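Local coordinates for putative exported protein (Bacteroides fragilis, PDB 4RAA) that is of unknown function but folds as a six-bladed beta-propeller and is probably exported from the cell, at residues 55-59 with 60-64. Residues are numbered along the deposited sequence; the frame is centred on the assembly and turned at random.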
ATOM      1  N   ILE A  55      21.465  10.886   2.227  1.00 35.79           N
ATOM      2  CA  ILE A  55      22.520   9.903   1.920  1.00 35.04           C
ATOM      3  C   ILE A  55      22.063   8.508   2.319  1.00 35.84           C
ATOM      4  O   ILE A  55      21.642   8.311   3.457  1.00 36.25           O
ATOM      5  CB  ILE A  55      23.844  10.239   2.659  1.00 35.40           C
ATOM      6  CG1 ILE A  55      24.446  11.525   2.075  1.00 35.60           C
ATOM      7  CG2 ILE A  55      24.860   9.086   2.567  1.00 35.27           C
ATOM      8  CD1 ILE A  55      25.655  12.067   2.807  1.00 36.57           C
ATOM      9  N   LEU A  56      22.193   7.557   1.386  1.00 36.86           N
ATOM     10  CA  LEU A  56      21.902   6.142   1.617  1.00 37.61           C
ATOM     11  C   LEU A  56      23.211   5.363   1.715  1.00 39.13           C
ATOM     12  O   LEU A  56      24.041   5.439   0.816  1.00 41.12           O
ATOM     13  CB  LEU A  56      21.073   5.568   0.479  1.00 37.98           C
ATOM     14  CG  LEU A  56      20.797   4.061   0.433  1.00 38.41           C
ATOM     15  CD1 LEU A  56      20.187   3.554   1.729  1.00 38.81           C
ATOM     16  CD2 LEU A  56      19.883   3.775  -0.746  1.00 38.54           C
ATOM     17  N   ASP A  57      23.376   4.625   2.808  1.00 41.15           N
ATOM     18  CA  ASP A  57      24.530   3.767   3.044  1.00 43.93           C
ATOM     19  C   ASP A  57      24.061   2.373   2.647  1.00 49.45           C
ATOM     20  O   ASP A  57      23.668   1.587   3.500  1.00 53.48           O
ATOM     21  CB  ASP A  57      24.959   3.864   4.523  1.00 43.70           C
ATOM     22  CG  ASP A  57      26.097   2.916   4.899  1.00 45.31           C
ATOM     23  OD1 ASP A  57      26.630   2.205   4.024  1.00 46.72           O
ATOM     24  OD2 ASP A  57      26.467   2.890   6.095  1.00 46.46           O
ATOM     25  N   SER A  58      24.126   2.066   1.348  1.00 51.25           N
ATOM     26  CA  SER A  58      23.668   0.755   0.815  1.00 49.13           C
ATOM     27  C   SER A  58      24.480  -0.478   1.277  1.00 48.60           C
ATOM     28  O   SER A  58      24.065  -1.615   1.022  1.00 50.36           O
ATOM     29  CB  SER A  58      23.530   0.797  -0.716  1.00 46.26           C
ATOM     30  OG  SER A  58      24.686   1.338  -1.322  1.00 42.66           O
ATOM     31  N   ALA A  59      25.620  -0.253   1.933  1.00 46.69           N
ATOM     32  CA  ALA A  59      26.408  -1.320   2.533  1.00 47.24           C
ATOM     33  C   ALA A  59      25.733  -1.797   3.832  1.00 49.04           C
ATOM     34  O   ALA A  59      25.531  -2.997   4.004  1.00 55.07           O
ATOM     35  CB  ALA A  59      27.823  -0.841   2.801  1.00 47.55           C
ATOM     36  N   ASN A  60      25.404  -0.857   4.730  1.00 46.59           N
ATOM     37  CA  ASN A  60      24.687  -1.134   6.002  1.00 43.59           C
ATOM     38  C   ASN A  60      23.161  -0.890   5.952  1.00 41.38           C
ATOM     39  O   ASN A  60      22.465  -1.183   6.924  1.00 43.38           O
ATOM     40  CB  ASN A  60      25.277  -0.294   7.146  1.00 45.09           C
ATOM     41  CG  ASN A  60      26.730  -0.633   7.458  1.00 48.01           C
ATOM     42  OD1 ASN A  60      27.190  -1.758   7.249  1.00 51.27           O
ATOM     43  ND2 ASN A  60      27.452   0.341   8.000  1.00 48.15           N
ATOM     44  N   SER A  61      22.661  -0.352   4.837  1.00 37.77           N
ATOM     45  CA  SER A  61      21.241  -0.044   4.604  1.00 36.30           C
ATOM     46  C   SER A  61      20.596   0.940   5.585  1.00 34.94           C
ATOM     47  O   SER A  61      19.497   0.697   6.060  1.00 33.73           O
ATOM     48  CB  SER A  61      20.405  -1.325   4.512  1.00 37.13           C
ATOM     49  OG  SER A  61      19.054  -1.014   4.181  1.00 36.40           O
ATOM     50  N   ASN A  62      21.289   2.042   5.860  1.00 33.92           N
ATOM     51  CA  ASN A  62      20.801   3.136   6.713  1.00 33.19           C
ATOM     52  C   ASN A  62      20.581   4.353   5.821  1.00 31.73           C
ATOM     53  O   ASN A  62      21.427   4.648   4.980  1.00 31.19           O
ATOM     54  CB  ASN A  62      21.838   3.485   7.783  1.00 34.06           C
ATOM     55  CG  ASN A  62      22.084   2.346   8.755  1.00 35.03           C
ATOM     56  OD1 ASN A  62      21.148   1.816   9.346  1.00 37.15           O
ATOM     57  ND2 ASN A  62      23.340   1.978   8.944  1.00 34.94           N
ATOM     58  N   LEU A  63      19.456   5.045   5.993  1.00 30.98           N
ATOM     59  CA  LEU A  63      19.150   6.254   5.228  1.00 30.30           C
ATOM     60  C   LEU A  63      19.348   7.417   6.185  1.00 30.90           C
ATOM     61  O   LEU A  63      18.647   7.493   7.189  1.00 31.96           O
ATOM     62  CB  LEU A  63      17.713   6.204   4.696  1.00 29.90           C
ATOM     63  CG  LEU A  63      17.199   7.365   3.842  1.00 30.00           C
ATOM     64  CD1 LEU A  63      18.062   7.560   2.608  1.00 29.59           C
ATOM     65  CD2 LEU A  63      15.750   7.135   3.424  1.00 30.14           C
ATOM     66  N   TYR A  64      20.300   8.304   5.882  1.00 30.81           N
ATOM     67  CA  TYR A  64      20.631   9.457   6.733  1.00 32.13           C
ATOM     68  C   TYR A  64      20.327  10.809   6.111  1.00 33.17           C
ATOM     69  O   TYR A  64      20.235  10.925   4.884  1.00 33.43           O
ATOM     70  CB  TYR A  64      22.120   9.466   7.036  1.00 31.99           C
ATOM     71  CG  TYR A  64      22.616   8.316   7.846  1.00 31.78           C
ATOM     72  CD1 TYR A  64      22.126   8.084   9.128  1.00 32.54           C
ATOM     73  CD2 TYR A  64      23.656   7.511   7.382  1.00 31.49           C
ATOM     74  CE1 TYR A  64      22.612   7.037   9.905  1.00 32.83           C
ATOM     75  CE2 TYR A  64      24.163   6.472   8.161  1.00 31.83           C
ATOM     76  CZ  TYR A  64      23.634   6.237   9.413  1.00 32.40           C
ATOM     77  OH  TYR A  64      24.134   5.208  10.167  1.00 33.54           O
TER
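A beta hairpin of the propeller, closed by the turn of residues 58-61 with a G1 beta bulge at Ser-61 and Asn-62 opposite Asp-57, joins residues 55-59 to 60-64. The strands run antiparallel, their short axes 161° apart, and the register pairs Ile-55 with Tyr-64, Leu-56 with Leu-63 and Asp-57 with Asn-62. Ile-55 and Tyr-64 exchange two backbone bonds, Ile-55 N to Tyr-64 O at 2.9 Å and Tyr-64 N to Ile-55 O at 2.8 Å. At the next hydrogen-bonded pair Asp-57 N gives a straight bond to Asn-62 O (2.9 Å), but the return bond from Asn-62 N to Asp-57 O is weak. Asp-57 O also takes a weak, bent bond from Ser-61 N (2.6 Å); two successive residues thus face Asp-57, and Ser-61 has the left-handed backbone (phi 59°) expected at the first bulge position. The Asp-57 carboxylate reaches along the turn because CG stands anti to the backbone N. Its OD1 receives weak bonds from Ala-59 N and, at 3.4 Å, from Asn-60 N, while OD2 has a weak one from Asn-60 ND2 (3.3 Å), whose amide plane is turned 56° from the carboxylate. Asn-42 N and Lys-41 N, bonding OD1 and OD2 respectively, tie this carboxylate to the loop that leads into strand 45-49. On the other face, Leu-56 and Leu-63 both touch Phe-92 of strand 85-94; separately, Ser-61 OG bonds Leu-89 N of the same strand. Leu-56 CB lies 4.2 Å from Leu-63 CD1, while Leu-56 CD1 meets the carbonyl oxygen of Asn-62 at 3.6 Å.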